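Beta-1,4-mannanase (Cellulomonas fimi, PDB 2BVY) hydrolyses internal beta-1,4 linkages of mannans as a modular family 26 glycoside hydrolase, this chain holding its catalytic TIM barrel and an immunoglobulin-like domain. Local coordinates at residues 246-251 / 280-285; 36-41 / 321-326; 26-31 / 313-318. One frame throughout, in Å; residues are numbered along the deposited sequence.

How the contacts relate
All three contacts lie in the family 26 catalytic barrel. In chain order the segments are 26-31, 36-41, 246-251, 280-285, 313-318 and 321-326. Contact 2 joins the end of strand 32-37 to the loop after strand 318-321. Contact 3 joins the turn before strand 32-37 to the loop before strand 318-321, so the two close the ring. Contact 1 lies within the chain that each of these closes. The centres of contacts 2 and 3 are about 23 Å apart. Contact 1 lies about 15 Å from contact 2 and 17 Å from contact 3, centre to centre. Contacts 1 and 2 meet at the active-site end, where Trp322 packs on Glu282.

Contact 1. Residues 246-251 / 280-285; sequences DTYDST and FTEFGV
Glu282 and Asp246 sit opposite each other on neighbouring parallel strands, 246-249 and 282-285, of the TIM barrel. The strands are joined by Thr247 N to Glu282 O (2.7 Å) and Asp249 N to Gly284 O (3.1 Å). Glu282 is the predicted nucleophile, and its chain runs out extended beyond CG (chi2 -167°) to reach Tyr248 OH. CB packs on the carboxylate carbon of Asp246, with Glu282 CB 3.3 Å from Asp246 CG. CG is flanked by Asp246 OD2 and, farther off, Tyr248 OH. At the tip, OE1 accepts a hydrogen bond from Tyr248 OH (2.7 Å). The hydroxyl arrives on the anti side, 31° out of the carboxylate plane. The Tyr248 ring meets OE1 with its edge and stands at 79° to the carboxylate. Glu282 OE2 lies 3.3 Å from Asp246 OD2. The two acceptors share no bond, and Arg171 makes a salt bridge to each. Thr281 OG1 donates to Asp246 OD1 (2.6 Å), nearly along its C-O axis. Glu175, the predicted proton donor, lies close by. The Glu282 carboxylate is thus gripped at both oxygens, consistent with a nucleophile held in a fixed orientation at the C-terminal ends of the barrel strands.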
ATOM      1  N   ASP A 246      -7.111  -5.474  -5.483  1.00 26.52           N
ATOM      2  CA  ASP A 246      -6.793  -6.820  -5.006  1.00 27.21           C
ATOM      3  C   ASP A 246      -7.970  -7.722  -5.379  1.00 27.68           C
ATOM      4  O   ASP A 246      -9.098  -7.505  -4.931  1.00 28.40           O
ATOM      5  CB  ASP A 246      -6.601  -6.825  -3.479  1.00 25.95           C
ATOM      6  CG  ASP A 246      -5.306  -6.154  -3.043  1.00 28.49           C
ATOM      7  OD1 ASP A 246      -4.755  -5.356  -3.834  1.00 26.90           O
ATOM      8  OD2 ASP A 246      -4.844  -6.418  -1.903  1.00 25.67           O
ATOM      9  N   THR A 247      -7.714  -8.739  -6.191  1.00 27.77           N
ATOM     10  CA  THR A 247      -8.790  -9.621  -6.610  1.00 27.01           C
ATOM     11  C   THR A 247      -8.363 -11.066  -6.850  1.00 28.04           C
ATOM     12  O   THR A 247      -7.410 -11.339  -7.586  1.00 27.43           O
ATOM     13  CB  THR A 247      -9.448  -9.067  -7.887  1.00 27.02           C
ATOM     14  OG1 THR A 247      -9.969  -7.759  -7.614  1.00 29.74           O
ATOM     15  CG2 THR A 247     -10.576  -9.970  -8.359  1.00 25.09           C
ATOM     16  N   TYR A 248      -9.080 -11.983  -6.209  1.00 26.82           N
ATOM     17  CA  TYR A 248      -8.824 -13.406  -6.347  1.00 28.67           C
ATOM     18  C   TYR A 248     -10.107 -14.037  -6.860  1.00 30.09           C
ATOM     19  O   TYR A 248     -11.195 -13.516  -6.629  1.00 32.10           O
ATOM     20  CB  TYR A 248      -8.431 -14.035  -5.004  1.00 26.59           C
ATOM     21  CG  TYR A 248      -7.085 -13.578  -4.486  1.00 27.88           C
ATOM     22  CD1 TYR A 248      -6.939 -12.336  -3.863  1.00 27.44           C
ATOM     23  CD2 TYR A 248      -5.947 -14.378  -4.643  1.00 26.55           C
ATOM     24  CE1 TYR A 248      -5.696 -11.900  -3.409  1.00 28.99           C
ATOM     25  CE2 TYR A 248      -4.698 -13.952  -4.197  1.00 28.16           C
ATOM     26  CZ  TYR A 248      -4.581 -12.709  -3.579  1.00 28.56           C
ATOM     27  OH  TYR A 248      -3.356 -12.269  -3.135  1.00 27.91           O
ATOM     28  N   ASP A 249      -9.974 -15.155  -7.559  1.00 30.42           N
ATOM     29  CA  ASP A 249     -11.124 -15.842  -8.120  1.00 30.88           C
ATOM     30  C   ASP A 249     -10.743 -17.291  -8.343  1.00 31.57           C
ATOM     31  O   ASP A 249      -9.567 -17.603  -8.561  1.00 30.86           O
ATOM     32  CB  ASP A 249     -11.508 -15.203  -9.458  1.00 31.26           C
ATOM     33  CG  ASP A 249     -12.380 -16.106 -10.314  1.00 32.40           C
ATOM     34  OD1 ASP A 249     -13.574 -16.294  -9.982  1.00 32.97           O
ATOM     35  OD2 ASP A 249     -11.865 -16.631 -11.322  1.00 32.57           O
ATOM     36  N   SER A 250     -11.732 -18.175  -8.291  1.00 31.93           N
ATOM     37  CA  SER A 250     -11.474 -19.590  -8.507  1.00 33.67           C
ATOM     38  C   SER A 250     -12.432 -20.172  -9.544  1.00 34.68           C
ATOM     39  O   SER A 250     -12.473 -21.387  -9.739  1.00 36.35           O
ATOM     40  CB  SER A 250     -11.589 -20.360  -7.186  1.00 31.60           C
ATOM     41  OG  SER A 250     -12.871 -20.178  -6.614  1.00 32.49           O
ATOM     42  N   THR A 251     -13.186 -19.306 -10.220  1.00 35.60           N
ATOM     43  CA  THR A 251     -14.136 -19.763 -11.235  1.00 35.90           C
ATOM     44  C   THR A 251     -13.598 -19.637 -12.657  1.00 36.93           C
ATOM     45  O   THR A 251     -13.805 -20.523 -13.484  1.00 37.00           O
ATOM     46  CB  THR A 251     -15.479 -18.979 -11.166  1.00 37.11           C
ATOM     47  OG1 THR A 251     -15.281 -17.632 -11.621  1.00 34.78           O
ATOM     48  CG2 THR A 251     -16.017 -18.957  -9.736  1.00 35.82           C
ATOM     49  N   PHE A 280      -2.451  -3.767 -10.661  1.00 27.01           N
ATOM     50  CA  PHE A 280      -3.194  -4.915 -10.154  1.00 26.53           C
ATOM     51  C   PHE A 280      -2.361  -5.422  -8.968  1.00 25.97           C
ATOM     52  O   PHE A 280      -1.703  -6.457  -9.068  1.00 24.02           O
ATOM     53  CB  PHE A 280      -3.268  -5.980 -11.260  1.00 27.10           C
ATOM     54  CG  PHE A 280      -4.387  -6.980 -11.093  1.00 26.57           C
ATOM     55  CD1 PHE A 280      -5.067  -7.110  -9.885  1.00 26.22           C
ATOM     56  CD2 PHE A 280      -4.736  -7.814 -12.149  1.00 25.83           C
ATOM     57  CE1 PHE A 280      -6.075  -8.056  -9.738  1.00 28.07           C
ATOM     58  CE2 PHE A 280      -5.746  -8.768 -12.013  1.00 27.15           C
ATOM     59  CZ  PHE A 280      -6.416  -8.890 -10.810  1.00 28.17           C
ATOM     60  N   THR A 281      -2.393  -4.678  -7.856  1.00 24.13           N
ATOM     61  CA  THR A 281      -1.608  -5.004  -6.663  1.00 23.46           C
ATOM     62  C   THR A 281      -1.682  -6.438  -6.131  1.00 22.74           C
ATOM     63  O   THR A 281      -0.701  -6.944  -5.603  1.00 24.74           O
ATOM     64  CB  THR A 281      -1.906  -4.010  -5.509  1.00 21.30           C
ATOM     65  OG1 THR A 281      -3.320  -3.838  -5.357  1.00 21.14           O
ATOM     66  CG2 THR A 281      -1.272  -2.666  -5.805  1.00 24.08           C
ATOM     67  N   GLU A 282      -2.834  -7.083  -6.246  1.00 21.92           N
ATOM     68  CA  GLU A 282      -2.967  -8.466  -5.797  1.00 23.54           C
ATOM     69  C   GLU A 282      -3.949  -9.219  -6.681  1.00 23.12           C
ATOM     70  O   GLU A 282      -5.070  -8.762  -6.920  1.00 23.44           O
ATOM     71  CB  GLU A 282      -3.430  -8.559  -4.328  1.00 23.25           C
ATOM     72  CG  GLU A 282      -2.297  -8.567  -3.306  1.00 26.64           C
ATOM     73  CD  GLU A 282      -2.752  -8.982  -1.905  1.00 28.21           C
ATOM     74  OE1 GLU A 282      -3.494  -9.984  -1.784  1.00 32.04           O
ATOM     75  OE2 GLU A 282      -2.360  -8.317  -0.922  1.00 26.90           O
ATOM     76  N   PHE A 283      -3.510 -10.367  -7.175  1.00 20.94           N
ATOM     77  CA  PHE A 283      -4.347 -11.201  -8.011  1.00 22.31           C
ATOM     78  C   PHE A 283      -3.910 -12.644  -7.809  1.00 22.28           C
ATOM     79  O   PHE A 283      -2.761 -12.912  -7.447  1.00 22.62           O
ATOM     80  CB  PHE A 283      -4.187 -10.832  -9.487  1.00 22.51           C
ATOM     81  CG  PHE A 283      -3.037 -11.531 -10.167  1.00 23.18           C
ATOM     82  CD1 PHE A 283      -1.739 -11.050 -10.042  1.00 23.12           C
ATOM     83  CD2 PHE A 283      -3.258 -12.682 -10.915  1.00 22.81           C
ATOM     84  CE1 PHE A 283      -0.675 -11.708 -10.660  1.00 25.42           C
ATOM     85  CE2 PHE A 283      -2.206 -13.350 -11.535  1.00 23.43           C
ATOM     86  CZ  PHE A 283      -0.911 -12.862 -11.411  1.00 25.71           C
ATOM     87  N   GLY A 284      -4.825 -13.570  -8.053  1.00 23.33           N
ATOM     88  CA  GLY A 284      -4.496 -14.970  -7.902  1.00 25.01           C
ATOM     89  C   GLY A 284      -5.739 -15.817  -7.780  1.00 26.32           C
ATOM     90  O   GLY A 284      -6.857 -15.299  -7.692  1.00 26.48           O
ATOM     91  N   VAL A 285      -5.540 -17.129  -7.801  1.00 26.86           N
ATOM     92  CA  VAL A 285      -6.633 -18.078  -7.666  1.00 25.89           C
ATOM     93  C   VAL A 285      -7.000 -18.078  -6.180  1.00 27.20           C
ATOM     94  O   VAL A 285      -6.116 -18.136  -5.323  1.00 26.68           O
ATOM     95  CB  VAL A 285      -6.181 -19.492  -8.114  1.00 24.64           C
ATOM     96  CG1 VAL A 285      -7.276 -20.509  -7.852  1.00 25.30           C
ATOM     97  CG2 VAL A 285      -5.838 -19.476  -9.606  1.00 23.56           C
TER

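Contact 2. Residues 36-41 / 321-326; sequences HQHTTS and TWANFD
His36 and Thr321 form a parallel beta bridge with their CA atoms 5.1 Å apart, closed by a hydrogen bond from Gln37 N to Thr321 O (3.2 Å). From His36 the chain enters a type II turn that ends at Thr39. Water 1 accepts from Asn324 N and lies within hydrogen-bonding distance of Gln37 O. Gln37 lies along one face of the Trp322 indole. Its CG is anti to the backbone N, and the bend at chi2 (78°) lays the amide over the outer side of the six-membered ring, at CH2 and CZ3. The two planes are 8° apart, and Gln37 CD is 3.5 Å from Trp322 CH2. Gln37 CG also makes a CH-pi contact, 3.7 Å from the centroid of the Trp322 six-membered ring. The amide NE2 is bonded to Glu320. His36 NE2 donates to Asn324 OD1 (3.3 Å), from above the carbonyl plane and with a bent N-H angle of 135°. His36 ND1 is hydrogen-bonded to Thr39 OG1 (2.8 Å). Asn324 OD1 has a further donor in Val332 N, and its ND2 binds Asp55. Ala323 CB touches His38 CB at 4.0 Å, and the His38 ring is held by Glu78. A glycerol and a cacodylate beside the indole probably come from the crystallisation liquor. His36 tethers the loop at Asn324, and the stack is consistent with an indole held in place beside the predicted nucleophile Glu282.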
ATOM      1  N   HIS A  36       5.657 -11.406  -7.278  1.00 25.52           N
ATOM      2  CA  HIS A  36       5.378 -12.558  -6.429  1.00 24.30           C
ATOM      3  C   HIS A  36       5.823 -12.258  -5.000  1.00 24.44           C
ATOM      4  O   HIS A  36       6.934 -11.782  -4.778  1.00 24.89           O
ATOM      5  CB  HIS A  36       6.134 -13.787  -6.953  1.00 22.51           C
ATOM      6  CG  HIS A  36       5.836 -15.048  -6.202  1.00 22.55           C
ATOM      7  ND1 HIS A  36       6.789 -16.016  -5.970  1.00 22.92           N
ATOM      8  CD2 HIS A  36       4.683 -15.519  -5.664  1.00 22.76           C
ATOM      9  CE1 HIS A  36       6.236 -17.029  -5.321  1.00 23.58           C
ATOM     10  NE2 HIS A  36       4.958 -16.752  -5.125  1.00 22.85           N
ATOM     11  N   GLN A  37       4.951 -12.542  -4.039  1.00 24.62           N
ATOM     12  CA  GLN A  37       5.236 -12.307  -2.622  1.00 24.71           C
ATOM     13  C   GLN A  37       6.228 -13.335  -2.058  1.00 25.13           C
ATOM     14  O   GLN A  37       6.109 -14.534  -2.329  1.00 23.75           O
ATOM     15  CB  GLN A  37       3.928 -12.374  -1.828  1.00 24.39           C
ATOM     16  CG  GLN A  37       4.058 -12.050  -0.347  1.00 22.96           C
ATOM     17  CD  GLN A  37       4.165 -10.562  -0.074  1.00 24.58           C
ATOM     18  OE1 GLN A  37       4.300 -10.138   1.079  1.00 27.10           O
ATOM     19  NE2 GLN A  37       4.100  -9.760  -1.124  1.00 18.78           N
ATOM     20  N   HIS A  38       7.201 -12.865  -1.277  1.00 26.79           N
ATOM     21  CA  HIS A  38       8.190 -13.749  -0.656  1.00 26.90           C
ATOM     22  C   HIS A  38       8.805 -14.699  -1.680  1.00 26.38           C
ATOM     23  O   HIS A  38       9.089 -15.864  -1.372  1.00 25.22           O
ATOM     24  CB  HIS A  38       7.518 -14.582   0.435  1.00 27.23           C
ATOM     25  CG  HIS A  38       7.214 -13.820   1.685  1.00 29.37           C
ATOM     26  ND1 HIS A  38       8.198 -13.314   2.505  1.00 29.83           N
ATOM     27  CD2 HIS A  38       6.036 -13.508   2.274  1.00 31.08           C
ATOM     28  CE1 HIS A  38       7.640 -12.723   3.547  1.00 32.42           C
ATOM     29  NE2 HIS A  38       6.328 -12.827   3.431  1.00 32.47           N
ATOM     30  N   THR A  39       9.022 -14.202  -2.888  1.00 24.71           N
ATOM     31  CA  THR A  39       9.540 -15.046  -3.952  1.00 25.61           C
ATOM     32  C   THR A  39      10.885 -15.716  -3.640  1.00 27.88           C
ATOM     33  O   THR A  39      11.142 -16.833  -4.102  1.00 28.49           O
ATOM     34  CB  THR A  39       9.580 -14.251  -5.301  1.00 25.35           C
ATOM     35  OG1 THR A  39       9.463 -15.169  -6.396  1.00 25.48           O
ATOM     36  CG2 THR A  39      10.859 -13.440  -5.438  1.00 24.28           C
ATOM     37  N   THR A  40      11.733 -15.071  -2.840  1.00 28.11           N
ATOM     38  CA  THR A  40      13.021 -15.673  -2.500  1.00 29.69           C
ATOM     39  C   THR A  40      13.116 -16.101  -1.040  1.00 29.96           C
ATOM     40  O   THR A  40      14.190 -16.481  -0.573  1.00 30.17           O
ATOM     41  CB  THR A  40      14.215 -14.726  -2.801  1.00 29.47           C
ATOM     42  OG1 THR A  40      14.090 -13.526  -2.027  1.00 31.51           O
ATOM     43  CG2 THR A  40      14.267 -14.377  -4.290  1.00 30.00           C
ATOM     44  N   SER A  41      12.004 -16.047  -0.317  1.00 28.22           N
ATOM     45  CA  SER A  41      12.025 -16.446   1.088  1.00 27.85           C
ATOM     46  C   SER A  41      11.161 -17.676   1.377  1.00 27.37           C
ATOM     47  O   SER A  41      11.375 -18.374   2.371  1.00 28.36           O
ATOM     48  CB  SER A  41      11.596 -15.276   1.977  1.00 26.29           C
ATOM     49  OG  SER A  41      10.321 -14.797   1.618  1.00 28.19           O
ATOM     50  N   THR A 321       1.090 -11.894  -7.439  1.00 22.38           N
ATOM     51  CA  THR A 321       0.267 -12.951  -6.876  1.00 23.02           C
ATOM     52  C   THR A 321       0.902 -13.308  -5.532  1.00 22.62           C
ATOM     53  O   THR A 321       2.030 -12.895  -5.254  1.00 20.87           O
ATOM     54  CB  THR A 321       0.149 -14.176  -7.818  1.00 22.26           C
ATOM     55  OG1 THR A 321      -0.960 -14.975  -7.391  1.00 23.90           O
ATOM     56  CG2 THR A 321       1.418 -15.014  -7.811  1.00 20.37           C
ATOM     57  N   TRP A 322       0.197 -14.066  -4.696  1.00 23.26           N
ATOM     58  CA  TRP A 322       0.717 -14.356  -3.368  1.00 23.25           C
ATOM     59  C   TRP A 322       1.798 -15.419  -3.176  1.00 23.32           C
ATOM     60  O   TRP A 322       2.181 -16.136  -4.104  1.00 24.25           O
ATOM     61  CB  TRP A 322      -0.440 -14.601  -2.401  1.00 22.85           C
ATOM     62  CG  TRP A 322      -0.182 -13.966  -1.065  1.00 23.59           C
ATOM     63  CD1 TRP A 322      -0.153 -14.587   0.154  1.00 22.49           C
ATOM     64  CD2 TRP A 322       0.120 -12.585  -0.821  1.00 22.17           C
ATOM     65  NE1 TRP A 322       0.151 -13.675   1.141  1.00 23.20           N
ATOM     66  CE2 TRP A 322       0.320 -12.440   0.569  1.00 23.97           C
ATOM     67  CE3 TRP A 322       0.236 -11.455  -1.642  1.00 22.31           C
ATOM     68  CZ2 TRP A 322       0.632 -11.205   1.158  1.00 24.60           C
ATOM     69  CZ3 TRP A 322       0.547 -10.227  -1.056  1.00 21.53           C
ATOM     70  CH2 TRP A 322       0.740 -10.115   0.329  1.00 22.84           C
ATOM     71  N   ALA A 323       2.279 -15.501  -1.942  1.00 23.17           N
ATOM     72  CA  ALA A 323       3.373 -16.394  -1.563  1.00 24.46           C
ATOM     73  C   ALA A 323       3.184 -17.897  -1.695  1.00 24.52           C
ATOM     74  O   ALA A 323       2.065 -18.424  -1.659  1.00 24.04           O
ATOM     75  CB  ALA A 323       3.823 -16.066  -0.136  1.00 22.57           C
ATOM     76  N   ASN A 324       4.319 -18.575  -1.839  1.00 24.31           N
ATOM     77  CA  ASN A 324       4.366 -20.023  -1.956  1.00 26.17           C
ATOM     78  C   ASN A 324       4.788 -20.598  -0.594  1.00 27.27           C
ATOM     79  O   ASN A 324       5.896 -21.123  -0.427  1.00 24.67           O
ATOM     80  CB  ASN A 324       5.359 -20.419  -3.058  1.00 25.36           C
ATOM     81  CG  ASN A 324       4.711 -20.482  -4.434  1.00 26.72           C
ATOM     82  OD1 ASN A 324       3.739 -19.771  -4.716  1.00 27.34           O
ATOM     83  ND2 ASN A 324       5.251 -21.332  -5.304  1.00 26.66           N
ATOM     84  N   PHE A 325       3.883 -20.488   0.377  1.00 29.02           N
ATOM     85  CA  PHE A 325       4.137 -20.962   1.737  1.00 31.31           C
ATOM     86  C   PHE A 325       4.378 -22.463   1.854  1.00 32.05           C
ATOM     87  O   PHE A 325       5.452 -22.895   2.275  1.00 33.96           O
ATOM     88  CB  PHE A 325       2.979 -20.564   2.653  1.00 31.53           C
ATOM     89  CG  PHE A 325       2.788 -19.078   2.773  1.00 32.11           C
ATOM     90  CD1 PHE A 325       3.842 -18.257   3.160  1.00 30.39           C
ATOM     91  CD2 PHE A 325       1.545 -18.499   2.515  1.00 33.47           C
ATOM     92  CE1 PHE A 325       3.664 -16.881   3.290  1.00 32.89           C
ATOM     93  CE2 PHE A 325       1.354 -17.119   2.641  1.00 32.32           C
ATOM     94  CZ  PHE A 325       2.413 -16.311   3.029  1.00 32.52           C
ATOM     95  N   ASP A 326       3.378 -23.256   1.494  1.00 32.55           N
ATOM     96  CA  ASP A 326       3.495 -24.704   1.580  1.00 33.67           C
ATOM     97  C   ASP A 326       2.672 -25.361   0.496  1.00 32.10           C
ATOM     98  O   ASP A 326       2.022 -24.679  -0.295  1.00 31.20           O
ATOM     99  CB  ASP A 326       3.030 -25.200   2.954  1.00 36.01           C
ATOM    100  CG  ASP A 326       1.701 -24.593   3.376  1.00 41.25           C
ATOM    101  OD1 ASP A 326       0.716 -24.704   2.611  1.00 43.53           O
ATOM    102  OD2 ASP A 326       1.637 -24.005   4.476  1.00 45.04           O
TER
HETATM  103  O   HOH W   1       6.843 -17.244  -2.192  1.00 19.39           O

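Contact 3. Residues 26-31 / 313-318; sequences GVRGEG and ASRNAY
Arg28 and Arg315 carry this contact, which joins the turn after helix 15-27 to the loop leading into strand 318-321. Direct hydrogen bonds come first. Arg28 NH1 donates to Arg315 O (3.0 Å), with an N-H angle of 156° and the donor tilted 30° from the carbonyl plane. The bend of the Arg28 chain at chi3 (-67°) turns the guanidinium so that NH1 meets this carbonyl. Arg28 CD also comes close, 3.1 Å from Arg315 O. A weak bond runs from Gly29 N to Ser314 O (3.3 Å). Arg315 is the centre of an inverse gamma turn, and Asn316 ND2 donates to Ala313 O (2.8 Å) across the same loop. Asn316 points its CB away from segment 26-31, and its OD1 is bonded to Ser278 of strand 277-278. Water adds a second set of links. Water 2 accepts from Gly29 N (2.9 Å) and lies within donating distance of Ser314 O and Asn316 O, so it ties both backbones together. Charge forms the third group. The two arginine side chains cross at about a right angle. Arg315 NH2 lies over one face of the Arg28 guanidinium, 3.5 Å from Arg28 NH2. Asp272 makes salt bridges to both of these nitrogens, and Asp25 makes another to Arg28 NH2. Nonpolar packing is smaller. Arg28 CG rests near the backbone of Ala317, while Val27 CG1 meets Ala317 CB at 4.3 Å. The chemistry is thus that of two cations sharing one carboxylate. Asp272 belongs to helix 254-274, so the paired arginines join that helix to the two loops that lead into the first and last strands of the barrel.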
ATOM      1  N   GLY A  26       5.148   4.791 -17.345  1.00 33.54           N
ATOM      2  CA  GLY A  26       5.435   4.628 -18.763  1.00 33.55           C
ATOM      3  C   GLY A  26       5.272   3.208 -19.272  1.00 32.24           C
ATOM      4  O   GLY A  26       5.060   2.983 -20.458  1.00 31.55           O
ATOM      5  N   VAL A  27       5.371   2.241 -18.367  1.00 31.72           N
ATOM      6  CA  VAL A  27       5.228   0.837 -18.725  1.00 31.57           C
ATOM      7  C   VAL A  27       3.759   0.485 -19.005  1.00 32.03           C
ATOM      8  O   VAL A  27       3.462  -0.464 -19.740  1.00 30.32           O
ATOM      9  CB  VAL A  27       5.781  -0.053 -17.578  1.00 33.18           C
ATOM     10  CG1 VAL A  27       4.735  -1.051 -17.122  1.00 32.81           C
ATOM     11  CG2 VAL A  27       7.047  -0.747 -18.026  1.00 33.00           C
ATOM     12  N   ARG A  28       2.848   1.270 -18.434  1.00 31.03           N
ATOM     13  CA  ARG A  28       1.423   1.018 -18.584  1.00 32.84           C
ATOM     14  C   ARG A  28       0.910   0.949 -20.021  1.00 32.63           C
ATOM     15  O   ARG A  28       1.074   1.886 -20.805  1.00 32.18           O
ATOM     16  CB  ARG A  28       0.622   2.049 -17.783  1.00 33.95           C
ATOM     17  CG  ARG A  28       0.782   1.907 -16.263  1.00 36.45           C
ATOM     18  CD  ARG A  28      -0.430   2.482 -15.520  1.00 36.57           C
ATOM     19  NE  ARG A  28      -0.527   3.923 -15.678  1.00 37.09           N
ATOM     20  CZ  ARG A  28      -1.668   4.588 -15.830  1.00 36.97           C
ATOM     21  NH1 ARG A  28      -2.826   3.945 -15.848  1.00 35.03           N
ATOM     22  NH2 ARG A  28      -1.642   5.904 -15.979  1.00 36.50           N
ATOM     23  N   GLY A  29       0.278  -0.175 -20.346  1.00 31.88           N
ATOM     24  CA  GLY A  29      -0.260  -0.383 -21.679  1.00 33.09           C
ATOM     25  C   GLY A  29       0.745  -1.066 -22.585  1.00 34.54           C
ATOM     26  O   GLY A  29       0.375  -1.671 -23.593  1.00 35.20           O
ATOM     27  N   GLU A  30       2.019  -0.969 -22.217  1.00 35.38           N
ATOM     28  CA  GLU A  30       3.110  -1.563 -22.983  1.00 37.96           C
ATOM     29  C   GLU A  30       3.344  -2.999 -22.532  1.00 38.53           C
ATOM     30  O   GLU A  30       3.365  -3.926 -23.345  1.00 38.22           O
ATOM     31  CB  GLU A  30       4.395  -0.752 -22.782  1.00 38.97           C
ATOM     32  CG  GLU A  30       4.297   0.705 -23.216  1.00 42.40           C
ATOM     33  CD  GLU A  30       3.883   0.844 -24.668  1.00 44.04           C
ATOM     34  OE1 GLU A  30       4.372   0.042 -25.489  1.00 46.14           O
ATOM     35  OE2 GLU A  30       3.081   1.749 -24.994  1.00 47.15           O
ATOM     36  N   GLY A  31       3.536  -3.159 -21.226  1.00 37.51           N
ATOM     37  CA  GLY A  31       3.751  -4.469 -20.643  1.00 36.01           C
ATOM     38  C   GLY A  31       3.408  -4.391 -19.166  1.00 35.01           C
ATOM     39  O   GLY A  31       3.365  -3.303 -18.597  1.00 33.53           O
ATOM     40  N   ALA A 313      -7.946  -1.394 -19.673  1.00 32.55           N
ATOM     41  CA  ALA A 313      -7.621  -2.276 -18.554  1.00 31.36           C
ATOM     42  C   ALA A 313      -6.161  -2.727 -18.590  1.00 31.79           C
ATOM     43  O   ALA A 313      -5.589  -3.089 -17.557  1.00 30.55           O
ATOM     44  CB  ALA A 313      -8.534  -3.485 -18.562  1.00 30.05           C
ATOM     45  N   SER A 314      -5.549  -2.699 -19.770  1.00 30.18           N
ATOM     46  CA  SER A 314      -4.159  -3.117 -19.880  1.00 30.89           C
ATOM     47  C   SER A 314      -3.205  -2.042 -19.385  1.00 30.75           C
ATOM     48  O   SER A 314      -2.008  -2.276 -19.257  1.00 31.44           O
ATOM     49  CB  SER A 314      -3.823  -3.487 -21.329  1.00 33.38           C
ATOM     50  OG  SER A 314      -4.045  -2.392 -22.198  1.00 36.23           O
ATOM     51  N   ARG A 315      -3.726  -0.858 -19.098  1.00 31.83           N
ATOM     52  CA  ARG A 315      -2.867   0.212 -18.620  1.00 31.42           C
ATOM     53  C   ARG A 315      -2.642   0.141 -17.103  1.00 31.35           C
ATOM     54  O   ARG A 315      -3.025   1.034 -16.343  1.00 30.86           O
ATOM     55  CB  ARG A 315      -3.434   1.572 -19.041  1.00 30.79           C
ATOM     56  CG  ARG A 315      -3.222   1.873 -20.528  1.00 31.47           C
ATOM     57  CD  ARG A 315      -3.880   3.191 -20.962  1.00 32.41           C
ATOM     58  NE  ARG A 315      -3.380   4.341 -20.215  1.00 33.10           N
ATOM     59  CZ  ARG A 315      -2.113   4.748 -20.233  1.00 35.81           C
ATOM     60  NH1 ARG A 315      -1.216   4.100 -20.967  1.00 36.60           N
ATOM     61  NH2 ARG A 315      -1.735   5.791 -19.504  1.00 35.25           N
ATOM     62  N   ASN A 316      -2.015  -0.951 -16.682  1.00 30.05           N
ATOM     63  CA  ASN A 316      -1.694  -1.177 -15.284  1.00 30.35           C
ATOM     64  C   ASN A 316      -0.255  -1.680 -15.240  1.00 29.74           C
ATOM     65  O   ASN A 316       0.115  -2.595 -15.972  1.00 30.58           O
ATOM     66  CB  ASN A 316      -2.689  -2.163 -14.685  1.00 30.01           C
ATOM     67  CG  ASN A 316      -4.038  -1.515 -14.422  1.00 29.55           C
ATOM     68  OD1 ASN A 316      -4.127  -0.570 -13.651  1.00 30.97           O
ATOM     69  ND2 ASN A 316      -5.082  -2.005 -15.073  1.00 30.55           N
ATOM     70  N   ALA A 317       0.550  -1.052 -14.391  1.00 28.44           N
ATOM     71  CA  ALA A 317       1.975  -1.347 -14.292  1.00 28.00           C
ATOM     72  C   ALA A 317       2.415  -2.736 -13.861  1.00 29.23           C
ATOM     73  O   ALA A 317       3.397  -3.258 -14.395  1.00 30.91           O
ATOM     74  CB  ALA A 317       2.646  -0.297 -13.407  1.00 27.17           C
ATOM     75  N   TYR A 318       1.725  -3.338 -12.896  1.00 29.28           N
ATOM     76  CA  TYR A 318       2.119  -4.662 -12.440  1.00 27.46           C
ATOM     77  C   TYR A 318       1.000  -5.467 -11.805  1.00 27.12           C
ATOM     78  O   TYR A 318      -0.060  -4.941 -11.481  1.00 28.28           O
ATOM     79  CB  TYR A 318       3.283  -4.557 -11.447  1.00 27.93           C
ATOM     80  CG  TYR A 318       2.984  -3.774 -10.175  1.00 28.45           C
ATOM     81  CD1 TYR A 318       3.142  -2.388 -10.130  1.00 27.34           C
ATOM     82  CD2 TYR A 318       2.579  -4.430  -9.005  1.00 27.18           C
ATOM     83  CE1 TYR A 318       2.918  -1.676  -8.956  1.00 26.60           C
ATOM     84  CE2 TYR A 318       2.350  -3.726  -7.824  1.00 26.91           C
ATOM     85  CZ  TYR A 318       2.526  -2.352  -7.806  1.00 27.20           C
ATOM     86  OH  TYR A 318       2.345  -1.655  -6.636  1.00 25.90           O
TER
HETATM   87  O   HOH W   2       0.866  -2.567 -18.836  1.00 37.34           O